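Local coordinates for periplasmic binding protein/LacI transcriptional regulator (Burkholderia graminis C4D1M, PDB 5HQJ) that binds D-arabinose, held here as alpha-D-arabinopyranose, and probably delivers carbohydrate to an ABC transporter as its solute-binding protein, at residues 34-39 against 115-120; 39-44 against 267-272; 76-81 against 99-104; 126-131 against 274-279. All coordinates share one frame; numbering follows the deposited sequence.

Overall arrangement
All four contacts gather round the six-stranded parallel sheet of one lobe. Contacts 1 and 2 share Val39, lie with centres about 10 Å apart and both touch the sugar; their segments alternate along the chain. Contact 4 is in series after contact 1 but crosses contact 2, with which it shares helix 269-284, and its strand 127-129 lies beside strand 111-115, at whose end contact 1 forms. Contact 3, nested inside the loop closed by contact 1, packs a helix pair on the face opposite helix 269-284, its centre about 23 Å from that of contact 2. The rest of the pocket lies elsewhere in the chain, though contact 4 reaches it through Thr130 and Gln267.

Contact 1 of 4, residues 34-39 against 115-120; sequences IPKVAV and YDSDSP. With 64K (alpha-D-arabinopyranose), chain B.
The backbones of Lys36 and Ser117 stay well apart where their strands run out into loops, with 8.5 Å between the two CA atoms, so side chains make the contact. Lys36 runs extended beyond CG and lays its CE against CB of Ser117 at 3.3 Å, tighter than usual for two carbons. Its NZ then reaches O1 of the arabinopyranose in a weak bond of 3.2 Å; a stronger partner is Asn164. Asp116 takes neighbouring hydroxyls of the same sugar, O1 giving a bond to OD2 (2.6 Å) and O2 one to OD1 (2.6 Å), while Ser91 also binds OD2. Lysine and aspartate therefore meet through O1, and their opposite charges probably steady each other across it. Further from the sugar, the Tyr115 hydroxyl gives a weak hydrogen bond to the carbonyl of Ile34, OH to O 2.9 Å; with CG set between backbone N and carbonyl carbon (chi1 74°), the ring leans across to that strand end. Strand 87-90 separates strands 30-34 and 111-115 in the parallel sheet. Phe42 of helix 42-56 packs on Pro35, Lys36 and Asp116, Trp62 of strand 59-62 on Pro35 and Tyr115, and helix 71-82 on Ile34.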
loop_
_atom_site.group_PDB
_atom_site.type_symbol
_atom_site.label_atom_id
_atom_site.label_comp_id
_atom_site.label_asym_id
_atom_site.label_seq_id
_atom_site.Cartn_x
_atom_site.Cartn_y
_atom_site.Cartn_z
ATOM N N ILE A 34 -8.427 8.685 6.513
ATOM C CA ILE A 34 -9.180 7.459 6.239
ATOM C C ILE A 34 -8.278 6.421 5.621
ATOM O O ILE A 34 -7.757 6.651 4.508
ATOM C CB ILE A 34 -10.366 7.722 5.240
ATOM C CG1 ILE A 34 -11.240 8.869 5.750
ATOM C CG2 ILE A 34 -11.201 6.437 4.993
ATOM C CD1 ILE A 34 -12.245 9.396 4.742
ATOM N N PRO A 35 -8.069 5.293 6.312
ATOM C CA PRO A 35 -7.360 4.195 5.658
ATOM C C PRO A 35 -8.281 3.397 4.746
ATOM O O PRO A 35 -9.480 3.694 4.696
ATOM C CB PRO A 35 -6.895 3.342 6.843
ATOM C CG PRO A 35 -8.017 3.490 7.816
ATOM C CD PRO A 35 -8.372 4.953 7.726
ATOM N N LYS A 36 -7.741 2.386 4.082
ATOM C CA LYS A 36 -8.586 1.507 3.269
ATOM C C LYS A 36 -9.503 0.709 4.197
ATOM O O LYS A 36 -10.617 0.351 3.817
ATOM C CB LYS A 36 -7.746 0.564 2.402
ATOM C CG LYS A 36 -7.140 1.220 1.118
ATOM C CD LYS A 36 -6.378 0.184 0.271
ATOM C CE LYS A 36 -5.693 0.800 -0.956
ATOM N NZ LYS A 36 -5.154 -0.255 -1.859
ATOM N N VAL A 37 -8.999 0.434 5.402
ATOM C CA VAL A 37 -9.700 -0.355 6.424
ATOM C C VAL A 37 -8.738 -0.521 7.587
ATOM O O VAL A 37 -7.567 -0.194 7.454
ATOM C CB VAL A 37 -10.115 -1.770 5.958
ATOM C CG1 VAL A 37 -11.590 -1.847 5.470
ATOM C CG2 VAL A 37 -9.107 -2.351 4.936
ATOM N N ALA A 38 -9.215 -1.066 8.703
ATOM C CA ALA A 38 -8.338 -1.384 9.823
ATOM C C ALA A 38 -7.479 -2.591 9.530
ATOM O O ALA A 38 -7.745 -3.676 10.040
ATOM C CB ALA A 38 -9.146 -1.650 11.079
ATOM N N VAL A 39 -6.441 -2.388 8.730
ATOM C CA VAL A 39 -5.426 -3.401 8.451
ATOM C C VAL A 39 -4.026 -2.880 8.844
ATOM O O VAL A 39 -3.804 -1.679 8.910
ATOM C CB VAL A 39 -5.439 -3.799 6.966
ATOM C CG1 VAL A 39 -6.718 -4.528 6.618
ATOM C CG2 VAL A 39 -5.304 -2.592 6.112
ATOM N N TYR A 115 -3.647 9.669 -0.269
ATOM C CA TYR A 115 -2.333 9.123 0.129
ATOM C C TYR A 115 -2.400 7.608 -0.072
ATOM O O TYR A 115 -3.484 7.019 -0.030
ATOM C CB TYR A 115 -1.960 9.523 1.585
ATOM C CG TYR A 115 -2.730 8.767 2.626
ATOM C CD1 TYR A 115 -4.045 9.126 2.922
ATOM C CD2 TYR A 115 -2.196 7.659 3.257
ATOM C CE1 TYR A 115 -4.791 8.416 3.830
ATOM C CE2 TYR A 115 -2.944 6.928 4.178
ATOM C CZ TYR A 115 -4.244 7.323 4.453
ATOM O OH TYR A 115 -5.018 6.628 5.339
ATOM N N ASP A 116 -1.241 7.015 -0.366
ATOM C CA ASP A 116 -1.064 5.572 -0.511
ATOM C C ASP A 116 -1.704 4.982 -1.761
ATOM O O ASP A 116 -1.017 4.336 -2.547
ATOM C CB ASP A 116 -1.606 4.858 0.743
ATOM C CG ASP A 116 -1.569 3.371 0.607
ATOM O OD1 ASP A 116 -0.494 2.816 0.278
ATOM O OD2 ASP A 116 -2.634 2.778 0.793
ATOM N N SER A 117 -3.021 5.172 -1.889
ATOM C CA SER A 117 -3.785 4.683 -3.042
ATOM C C SER A 117 -4.708 5.787 -3.572
ATOM O O SER A 117 -5.653 6.252 -2.920
ATOM C CB SER A 117 -4.598 3.427 -2.711
ATOM O OG SER A 117 -4.785 2.654 -3.919
ATOM N N ASP A 118 -4.388 6.213 -4.788
ATOM C CA ASP A 118 -5.012 7.386 -5.401
ATOM C C ASP A 118 -6.382 7.123 -6.046
ATOM O O ASP A 118 -6.730 5.976 -6.351
ATOM C CB ASP A 118 -4.064 7.962 -6.468
ATOM C CG ASP A 118 -4.389 9.405 -6.826
ATOM O OD1 ASP A 118 -5.250 10.009 -6.172
ATOM O OD2 ASP A 118 -3.768 9.944 -7.772
ATOM N N SER A 119 -7.161 8.199 -6.161
ATOM C CA SER A 119 -8.316 8.295 -7.072
ATOM C C SER A 119 -8.130 9.531 -7.963
ATOM O O SER A 119 -8.543 10.628 -7.596
ATOM C CB SER A 119 -9.645 8.400 -6.312
ATOM O OG SER A 119 -10.723 8.674 -7.209
ATOM N N PRO A 120 -7.475 9.364 -9.123
ATOM C CA PRO A 120 -7.014 10.511 -9.920
ATOM C C PRO A 120 -8.092 11.455 -10.464
ATOM O O PRO A 120 -7.748 12.599 -10.765
ATOM C CB PRO A 120 -6.272 9.849 -11.088
ATOM C CG PRO A 120 -6.659 8.410 -11.058
ATOM C CD PRO A 120 -6.930 8.098 -9.631
HETATM O O2 64K B . 0.199 0.312 -0.063
HETATM C C2 64K B . -0.646 -0.840 0.273
HETATM C C3 64K B . 0.134 -1.707 1.209
HETATM O O3 64K B . 1.116 -2.400 0.471
HETATM C C4 64K B . -0.737 -2.775 1.862
HETATM O O4 64K B . -1.182 -3.762 0.913
HETATM C C5 64K B . -1.926 -2.156 2.444
HETATM O O5 64K B . -2.702 -1.543 1.384
HETATM C C1 64K B . -1.913 -0.366 0.928
HETATM O O1 64K B . -2.657 0.320 -0.002
#

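Contact 2 of 4, residues 39-44 against 267-272; sequences VPFFDD and QRPVTM. With 64K (alpha-D-arabinopyranose), chain B.
NE2 of Gln267, set against the Phe41 ring at 3.5 Å from CE1, is held by two oxygens: it gives an almost straight hydrogen bond to O2 of the arabinopyranose (2.9 Å, 174° at the hydrogen) and another to Asp247. OE1 of the same amide is engaged by Thr130, so both ends of the group are tied and its rotation is fixed. The amide plane is turned only 19° from that of the Phe41 ring, although the two side chains cross at about a right angle. The Phe41 ring swings away from its own backbone N (chi1 174°) and turns one face to the sugar, whose C3 sits over the ring centre, the aromatic packing familiar from sugar-binding proteins. The segment 267-272 is one of the crossings between lobes of a periplasmic binding protein: strand 263-266 belongs to the mixed sheet, whereas helix 269-284 packs on the parallel one. Where that helix starts, CB of Pro269 rests 3.7 Å from CZ of Phe41, and the methyl CE of selenomethionine Met272 approaches the ring at its edge. Asp44 lies alongside Pro269, CB to CG 3.7 Å, and its CB also meets CG2 of Val270 at 3.7 Å. A CA-H...O contact adds to this, from CA of Val270 to O of Asp44 (3.5 Å). The Asp44 carboxylate itself is salt-bridged to Lys311.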
loop_
_atom_site.group_PDB
_atom_site.type_symbol
_atom_site.label_atom_id
_atom_site.label_comp_id
_atom_site.label_asym_id
_atom_site.label_seq_id
_atom_site.Cartn_x
_atom_site.Cartn_y
_atom_site.Cartn_z
ATOM N N VAL A 39 -6.441 -2.388 8.730
ATOM C CA VAL A 39 -5.426 -3.401 8.451
ATOM C C VAL A 39 -4.026 -2.880 8.844
ATOM O O VAL A 39 -3.804 -1.679 8.910
ATOM C CB VAL A 39 -5.439 -3.799 6.966
ATOM C CG1 VAL A 39 -6.718 -4.528 6.618
ATOM C CG2 VAL A 39 -5.304 -2.592 6.112
ATOM N N PRO A 40 -3.074 -3.791 9.090
ATOM C CA PRO A 40 -1.822 -3.507 9.796
ATOM C C PRO A 40 -1.032 -2.392 9.199
ATOM O O PRO A 40 -0.536 -1.571 9.934
ATOM C CB PRO A 40 -1.045 -4.811 9.701
ATOM C CG PRO A 40 -2.109 -5.851 9.522
ATOM C CD PRO A 40 -3.247 -5.229 8.825
ATOM N N PHE A 41 -0.912 -2.348 7.888
ATOM C CA PHE A 41 -0.140 -1.276 7.273
ATOM C C PHE A 41 -0.507 0.134 7.737
ATOM O O PHE A 41 0.383 0.984 7.888
ATOM C CB PHE A 41 -0.301 -1.386 5.755
ATOM C CG PHE A 41 0.327 -0.250 4.967
ATOM C CD1 PHE A 41 1.683 -0.265 4.627
ATOM C CD2 PHE A 41 -0.462 0.790 4.505
ATOM C CE1 PHE A 41 2.245 0.761 3.851
ATOM C CE2 PHE A 41 0.074 1.811 3.743
ATOM C CZ PHE A 41 1.444 1.790 3.381
ATOM N N PHE A 42 -1.798 0.405 7.931
ATOM C CA PHE A 42 -2.239 1.779 8.151
ATOM C C PHE A 42 -2.017 2.309 9.548
ATOM O O PHE A 42 -2.222 3.504 9.770
ATOM C CB PHE A 42 -3.718 1.910 7.779
ATOM C CG PHE A 42 -3.945 1.845 6.304
ATOM C CD1 PHE A 42 -3.723 2.946 5.531
ATOM C CD2 PHE A 42 -4.318 0.665 5.704
ATOM C CE1 PHE A 42 -3.913 2.890 4.131
ATOM C CE2 PHE A 42 -4.555 0.578 4.317
ATOM C CZ PHE A 42 -4.320 1.685 3.526
ATOM N N ASP A 43 -1.664 1.424 10.482
ATOM C CA ASP A 43 -1.303 1.862 11.828
ATOM C C ASP A 43 -0.197 2.896 11.719
ATOM O O ASP A 43 -0.207 3.895 12.433
ATOM C CB ASP A 43 -0.867 0.677 12.702
ATOM C CG ASP A 43 -2.053 -0.113 13.270
ATOM O OD1 ASP A 43 -3.233 0.182 12.943
ATOM O OD2 ASP A 43 -1.789 -1.061 14.053
ATOM N N ASP A 44 0.754 2.701 10.817
ATOM C CA ASP A 44 1.846 3.672 10.668
ATOM C C ASP A 44 1.335 5.003 10.116
ATOM O O ASP A 44 1.833 6.068 10.477
ATOM C CB ASP A 44 2.942 3.155 9.731
ATOM C CG ASP A 44 3.994 2.263 10.425
ATOM O OD1 ASP A 44 4.216 2.398 11.646
ATOM O OD2 ASP A 44 4.622 1.439 9.707
ATOM N N GLN A 267 7.598 0.972 1.951
ATOM C CA GLN A 267 7.113 2.296 1.596
ATOM C C GLN A 267 7.410 3.222 2.794
ATOM O O GLN A 267 8.119 2.812 3.698
ATOM C CB GLN A 267 5.623 2.244 1.260
ATOM C CG GLN A 267 5.226 1.176 0.270
ATOM C CD GLN A 267 3.757 1.262 0.020
ATOM O OE1 GLN A 267 3.279 2.219 -0.564
ATOM N NE2 GLN A 267 3.010 0.251 0.486
ATOM N N ARG A 268 6.905 4.454 2.774
ATOM C CA ARG A 268 7.038 5.373 3.888
ATOM C C ARG A 268 5.653 5.784 4.427
ATOM O O ARG A 268 5.221 6.899 4.253
ATOM C CB ARG A 268 7.886 6.599 3.460
ATOM C CG ARG A 268 9.342 6.266 3.134
ATOM C CD ARG A 268 10.269 7.442 3.244
ATOM N NE ARG A 268 11.650 6.977 3.204
ATOM C CZ ARG A 268 12.316 6.716 2.088
ATOM N NH1 ARG A 268 11.736 6.894 0.916
ATOM N NH2 ARG A 268 13.559 6.286 2.153
ATOM N N PRO A 269 4.929 4.841 5.070
ATOM C CA PRO A 269 3.554 5.112 5.530
ATOM C C PRO A 269 3.470 6.194 6.631
ATOM O O PRO A 269 2.517 6.966 6.697
ATOM C CB PRO A 269 3.082 3.724 6.033
ATOM C CG PRO A 269 4.336 2.934 6.302
ATOM C CD PRO A 269 5.317 3.434 5.260
ATOM N N VAL A 270 4.466 6.237 7.520
ATOM C CA VAL A 270 4.497 7.238 8.579
ATOM C C VAL A 270 4.585 8.615 7.930
ATOM O O VAL A 270 3.847 9.526 8.284
ATOM C CB VAL A 270 5.697 7.034 9.552
ATOM C CG1 VAL A 270 5.611 8.036 10.662
ATOM C CG2 VAL A 270 5.664 5.678 10.126
ATOM N N THR A 271 5.548 8.767 7.015
ATOM C CA THR A 271 5.774 9.984 6.286
ATOM C C THR A 271 4.515 10.371 5.479
ATOM O O THR A 271 4.152 11.549 5.414
ATOM C CB THR A 271 7.052 9.850 5.365
ATOM O OG1 THR A 271 8.241 9.770 6.167
ATOM C CG2 THR A 271 7.168 11.019 4.425
HETATM N N MSE A 272 3.855 9.407 4.843
HETATM C CA MSE A 272 2.586 9.702 4.168
HETATM C C MSE A 272 1.562 10.355 5.101
HETATM O O MSE A 272 0.934 11.348 4.741
HETATM C CB MSE A 272 1.961 8.437 3.557
HETATM C CG MSE A 272 2.693 7.832 2.360
HETATM SE SE MSE A 272 1.698 6.249 1.881
HETATM C CE MSE A 272 3.184 5.136 1.326
HETATM O O2 64K B . 0.199 0.312 -0.063
HETATM C C2 64K B . -0.646 -0.840 0.273
HETATM C C3 64K B . 0.134 -1.707 1.209
HETATM O O3 64K B . 1.116 -2.400 0.471
HETATM C C4 64K B . -0.737 -2.775 1.862
HETATM O O4 64K B . -1.182 -3.762 0.913
HETATM C C5 64K B . -1.926 -2.156 2.444
HETATM O O5 64K B . -2.702 -1.543 1.384
HETATM C C1 64K B . -1.913 -0.366 0.928
HETATM O O1 64K B . -2.657 0.320 -0.002
#

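Contact 3 of 4, residues 76-81 against 99-104; sequences IIEDLI and ESVMKR
Apolar contacts centre on Val101, both of whose methyls pack on Ile77. With CG1 held between the backbone N and the carbonyl carbon (chi1 66°), that methyl meets CD1 of Ile77 at 3.8 Å. The other, CG2, lies 3.7 Å from CG2 of Ile77 and also reaches Glu78, 3.8 Å from its CG. Ile77 reaches further with CD1, which touches CG of selenomethionine Met102 at 3.8 Å; beyond this point Met102 bends toward strands 87-90 and 111-115. The two helices are successive connections of a Rossmann-like beta-alpha-beta series, packed side by side on one face of the parallel sheet, and their segments run only 11° from parallel with axes 9.7 Å apart. Strand 87-90, which lies between them in sequence, receives Ile77 and Leu80 from one helix and Met102 from the other. A salt bridge occupies the outer margin: Arg104 grips Glu78 through two bent hydrogen bonds from its terminal nitrogens to a single oxygen, OE2 standing 3.1 Å from NH1 and 3.1 Å from NH2. OE2 lies in the guanidinium plane, yet the carboxylate plane stands 83° from it, with NH1 nearly in line with the C-O bond and NH2 above the carboxylate plane. Ile81 brings CD1 over one face of the same guanidinium, 4.1 Å from NH2.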
loop_
_atom_site.group_PDB
_atom_site.type_symbol
_atom_site.label_atom_id
_atom_site.label_comp_id
_atom_site.label_asym_id
_atom_site.label_seq_id
_atom_site.Cartn_x
_atom_site.Cartn_y
_atom_site.Cartn_z
ATOM N N ILE A 76 -18.672 7.726 4.730
ATOM C CA ILE A 76 -17.783 8.437 5.654
ATOM C C ILE A 76 -17.559 9.885 5.230
ATOM O O ILE A 76 -17.560 10.792 6.063
ATOM C CB ILE A 76 -16.421 7.743 5.781
ATOM C CG1 ILE A 76 -16.584 6.413 6.515
ATOM C CG2 ILE A 76 -15.446 8.639 6.553
ATOM C CD1 ILE A 76 -15.326 5.556 6.548
ATOM N N ILE A 77 -17.371 10.109 3.937
ATOM C CA ILE A 77 -17.120 11.461 3.457
ATOM C C ILE A 77 -18.377 12.338 3.609
ATOM O O ILE A 77 -18.261 13.503 3.977
ATOM C CB ILE A 77 -16.595 11.446 1.983
ATOM C CG1 ILE A 77 -15.230 10.737 1.938
ATOM C CG2 ILE A 77 -16.427 12.863 1.456
ATOM C CD1 ILE A 77 -14.819 10.240 0.582
ATOM N N GLU A 78 -19.574 11.783 3.418
ATOM C CA GLU A 78 -20.791 12.584 3.599
ATOM C C GLU A 78 -20.936 13.071 5.043
ATOM O O GLU A 78 -21.276 14.235 5.270
ATOM C CB GLU A 78 -22.039 11.796 3.188
ATOM C CG GLU A 78 -21.879 11.063 1.867
ATOM C CD GLU A 78 -23.175 10.887 1.117
ATOM O OE1 GLU A 78 -24.110 10.271 1.683
ATOM O OE2 GLU A 78 -23.252 11.361 -0.045
ATOM N N ASP A 79 -20.670 12.193 6.012
ATOM C CA ASP A 79 -20.658 12.590 7.421
ATOM C C ASP A 79 -19.706 13.748 7.647
ATOM O O ASP A 79 -20.033 14.717 8.324
ATOM C CB ASP A 79 -20.247 11.427 8.319
ATOM C CG ASP A 79 -21.241 10.291 8.307
ATOM O OD1 ASP A 79 -21.405 9.649 9.366
ATOM O OD2 ASP A 79 -21.856 10.034 7.250
ATOM N N LEU A 80 -18.514 13.632 7.071
ATOM C CA LEU A 80 -17.499 14.651 7.233
ATOM C C LEU A 80 -17.932 15.956 6.598
ATOM O O LEU A 80 -17.684 17.024 7.152
ATOM C CB LEU A 80 -16.170 14.169 6.644
ATOM C CG LEU A 80 -15.508 13.008 7.421
ATOM C CD1 LEU A 80 -14.226 12.529 6.744
ATOM C CD2 LEU A 80 -15.201 13.366 8.870
ATOM N N ILE A 81 -18.611 15.873 5.458
ATOM C CA ILE A 81 -19.212 17.062 4.861
ATOM C C ILE A 81 -20.173 17.665 5.874
ATOM O O ILE A 81 -20.110 18.862 6.183
ATOM C CB ILE A 81 -19.971 16.764 3.553
ATOM C CG1 ILE A 81 -19.062 16.048 2.545
ATOM C CG2 ILE A 81 -20.532 18.061 2.958
ATOM C CD1 ILE A 81 -19.626 15.960 1.147
ATOM N N GLU A 99 -15.344 9.172 -6.596
ATOM C CA GLU A 99 -15.132 10.420 -7.334
ATOM C C GLU A 99 -16.214 11.461 -7.047
ATOM O O GLU A 99 -15.920 12.643 -6.880
ATOM C CB GLU A 99 -15.079 10.168 -8.848
ATOM C CG GLU A 99 -13.999 9.199 -9.290
ATOM C CD GLU A 99 -13.897 9.088 -10.790
ATOM O OE1 GLU A 99 -14.699 9.748 -11.480
ATOM O OE2 GLU A 99 -13.034 8.334 -11.280
ATOM N N SER A 100 -17.471 11.025 -7.004
ATOM C CA SER A 100 -18.584 11.958 -6.923
ATOM C C SER A 100 -18.679 12.688 -5.578
ATOM O O SER A 100 -18.855 13.907 -5.539
ATOM C CB SER A 100 -19.894 11.212 -7.208
ATOM O OG SER A 100 -19.618 9.900 -7.683
ATOM N N VAL A 101 -18.573 11.955 -4.477
ATOM C CA VAL A 101 -18.706 12.572 -3.160
ATOM C C VAL A 101 -17.475 13.425 -2.817
ATOM O O VAL A 101 -17.573 14.405 -2.081
ATOM C CB VAL A 101 -18.939 11.503 -2.067
ATOM C CG1 VAL A 101 -17.704 10.599 -1.899
ATOM C CG2 VAL A 101 -19.324 12.156 -0.741
HETATM N N MSE A 102 -16.324 13.077 -3.369
HETATM C CA MSE A 102 -15.120 13.867 -3.105
HETATM C C MSE A 102 -15.187 15.233 -3.774
HETATM O O MSE A 102 -14.687 16.221 -3.235
HETATM C CB MSE A 102 -13.868 13.107 -3.554
HETATM C CG MSE A 102 -13.558 11.943 -2.614
HETATM SE SE MSE A 102 -12.035 10.850 -3.097
HETATM C CE MSE A 102 -10.651 12.209 -2.816
ATOM N N LYS A 103 -15.842 15.294 -4.927
ATOM C CA LYS A 103 -16.070 16.562 -5.590
ATOM C C LYS A 103 -17.009 17.474 -4.804
ATOM O O LYS A 103 -16.760 18.667 -4.730
ATOM C CB LYS A 103 -16.627 16.340 -6.996
ATOM C CG LYS A 103 -15.619 15.723 -7.943
ATOM C CD LYS A 103 -15.784 16.205 -9.365
ATOM C CE LYS A 103 -14.543 15.868 -10.199
ATOM N NZ LYS A 103 -13.565 17.009 -10.309
ATOM N N ARG A 104 -18.066 16.924 -4.205
ATOM C CA ARG A 104 -18.996 17.751 -3.430
ATOM C C ARG A 104 -18.314 18.351 -2.206
ATOM O O ARG A 104 -18.484 19.535 -1.908
ATOM C CB ARG A 104 -20.218 16.942 -2.998
ATOM C CG ARG A 104 -20.671 15.913 -4.022
ATOM C CD ARG A 104 -22.166 15.648 -3.917
ATOM N NE ARG A 104 -22.581 15.556 -2.518
ATOM C CZ ARG A 104 -22.641 14.426 -1.817
ATOM N NH1 ARG A 104 -22.336 13.262 -2.382
ATOM N NH2 ARG A 104 -23.018 14.459 -0.545
#

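Contact 4 of 4, residues 126-131 against 274-279; sequences MYIGTN and SLAVDH
Helix 269-284 packs on one face of the parallel sheet, where Ile128 of strand 127-129 rests its CD1 against the helix backbone beside Leu275 and Ala276. That methyl lies 3.7 Å from N of Ala276 and 3.9 Å from CB of Leu275, while CG2 of Ile128 turns to the CD1 methyl of Leu275 at 4.0 Å. The short segments are nearly antiparallel, at 157°, and their axes approach to 9.2 Å, a spacing at which large aliphatic groups can fill the layer between sheet and helix in this alpha/beta lobe. Strands 111-115 and 294-295 flank strand 127-129, and Leu113 and Ile294 extend the same apolar layer. One turn of helix on from Leu275, the contact becomes aromatic. The methyl CE of selenomethionine Met126 stands over the centre of the His279 ring in a CH-pi contact, 3.9 Å from the centroid and 8° off the normal. Its SE comes in more obliquely, 4.3 Å from the same centroid. The Met126 chain bends at its last torsion (chi3 -81°), bringing both methyl and selenium onto the ring. ND1 of His279 is hydrogen-bonded to Glu288, which helps to fix the rotation of the imidazole beneath the methyl.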
loop_
_atom_site.group_PDB
_atom_site.type_symbol
_atom_site.label_atom_id
_atom_site.label_comp_id
_atom_site.label_asym_id
_atom_site.label_seq_id
_atom_site.Cartn_x
_atom_site.Cartn_y
_atom_site.Cartn_z
HETATM N N MSE A 126 -4.044 16.622 -4.512
HETATM C CA MSE A 126 -2.747 16.009 -4.669
HETATM C C MSE A 126 -2.751 14.597 -4.100
HETATM O O MSE A 126 -3.621 14.248 -3.298
HETATM C CB MSE A 126 -1.669 16.848 -3.981
HETATM C CG MSE A 126 -1.818 16.911 -2.493
HETATM SE SE MSE A 126 -0.544 18.111 -1.612
HETATM C CE MSE A 126 1.000 16.910 -1.557
ATOM N N TYR A 127 -1.775 13.815 -4.557
ATOM C CA TYR A 127 -1.488 12.463 -4.094
ATOM C C TYR A 127 -0.135 12.379 -3.417
ATOM O O TYR A 127 0.890 12.818 -3.973
ATOM C CB TYR A 127 -1.545 11.490 -5.281
ATOM C CG TYR A 127 -0.908 10.125 -5.019
ATOM C CD1 TYR A 127 -1.570 9.156 -4.294
ATOM C CD2 TYR A 127 0.349 9.811 -5.518
ATOM C CE1 TYR A 127 -0.985 7.927 -4.065
ATOM C CE2 TYR A 127 0.933 8.595 -5.282
ATOM C CZ TYR A 127 0.253 7.644 -4.559
ATOM O OH TYR A 127 0.826 6.411 -4.331
ATOM N N ILE A 128 -0.144 11.816 -2.223
ATOM C CA ILE A 128 1.056 11.525 -1.491
ATOM C C ILE A 128 1.260 10.019 -1.381
ATOM O O ILE A 128 0.512 9.329 -0.684
ATOM C CB ILE A 128 0.987 12.117 -0.074
ATOM C CG1 ILE A 128 0.730 13.627 -0.162
ATOM C CG2 ILE A 128 2.240 11.781 0.739
ATOM C CD1 ILE A 128 0.349 14.245 1.170
ATOM N N GLY A 129 2.289 9.494 -2.018
ATOM C CA GLY A 129 2.522 8.076 -1.888
ATOM C C GLY A 129 3.645 7.529 -2.736
ATOM O O GLY A 129 4.467 8.267 -3.298
ATOM N N THR A 130 3.680 6.205 -2.798
ATOM C CA THR A 130 4.661 5.473 -3.579
ATOM C C THR A 130 4.386 5.645 -5.063
ATOM O O THR A 130 3.241 5.834 -5.487
ATOM C CB THR A 130 4.613 3.975 -3.192
ATOM O OG1 THR A 130 4.881 3.917 -1.801
ATOM C CG2 THR A 130 5.607 3.169 -3.944
ATOM N N ASN A 131 5.464 5.584 -5.850
ATOM C CA ASN A 131 5.347 5.430 -7.300
ATOM C C ASN A 131 5.206 3.955 -7.541
ATOM O O ASN A 131 6.187 3.226 -7.550
ATOM C CB ASN A 131 6.563 5.978 -8.037
ATOM C CG ASN A 131 6.425 5.875 -9.547
ATOM O OD1 ASN A 131 5.603 5.101 -10.069
ATOM N ND2 ASN A 131 7.228 6.657 -10.261
ATOM N N SER A 274 2.030 11.865 7.983
ATOM C CA SER A 274 2.517 13.150 8.418
ATOM C C SER A 274 2.316 14.246 7.357
ATOM O O SER A 274 1.775 15.333 7.620
ATOM C CB SER A 274 4.007 13.013 8.754
ATOM O OG SER A 274 4.426 14.147 9.435
ATOM N N LEU A 275 2.780 13.958 6.146
ATOM C CA LEU A 275 2.594 14.883 5.021
ATOM C C LEU A 275 1.134 15.122 4.719
ATOM O O LEU A 275 0.744 16.243 4.407
ATOM C CB LEU A 275 3.281 14.347 3.770
ATOM C CG LEU A 275 4.806 14.369 3.832
ATOM C CD1 LEU A 275 5.299 13.653 2.618
ATOM C CD2 LEU A 275 5.417 15.810 3.938
ATOM N N ALA A 276 0.318 14.085 4.830
ATOM C CA ALA A 276 -1.114 14.265 4.549
ATOM C C ALA A 276 -1.708 15.345 5.464
ATOM O O ALA A 276 -2.417 16.252 5.013
ATOM C CB ALA A 276 -1.844 12.981 4.711
ATOM N N VAL A 277 -1.422 15.266 6.757
ATOM C CA VAL A 277 -1.954 16.265 7.680
ATOM C C VAL A 277 -1.332 17.637 7.443
ATOM O O VAL A 277 -2.042 18.653 7.346
ATOM C CB VAL A 277 -1.749 15.825 9.141
ATOM C CG1 VAL A 277 -2.077 16.939 10.073
ATOM C CG2 VAL A 277 -2.634 14.615 9.454
ATOM N N ASP A 278 -0.005 17.687 7.319
ATOM C CA ASP A 278 0.675 18.934 7.055
ATOM C C ASP A 278 0.204 19.660 5.793
ATOM O O ASP A 278 0.008 20.881 5.820
ATOM C CB ASP A 278 2.171 18.676 6.988
ATOM C CG ASP A 278 2.808 18.623 8.364
ATOM O OD1 ASP A 278 2.257 19.242 9.309
ATOM O OD2 ASP A 278 3.859 17.979 8.486
ATOM N N HIS A 279 -0.017 18.931 4.703
ATOM C CA HIS A 279 -0.539 19.566 3.507
ATOM C C HIS A 279 -2.027 19.899 3.628
ATOM O O HIS A 279 -2.475 20.912 3.094
ATOM C CB HIS A 279 -0.243 18.690 2.300
ATOM C CG HIS A 279 1.176 18.822 1.845
ATOM N ND1 HIS A 279 1.616 19.883 1.067
ATOM C CD2 HIS A 279 2.270 18.078 2.123
ATOM C CE1 HIS A 279 2.912 19.748 0.852
ATOM N NE2 HIS A 279 3.337 18.657 1.473
#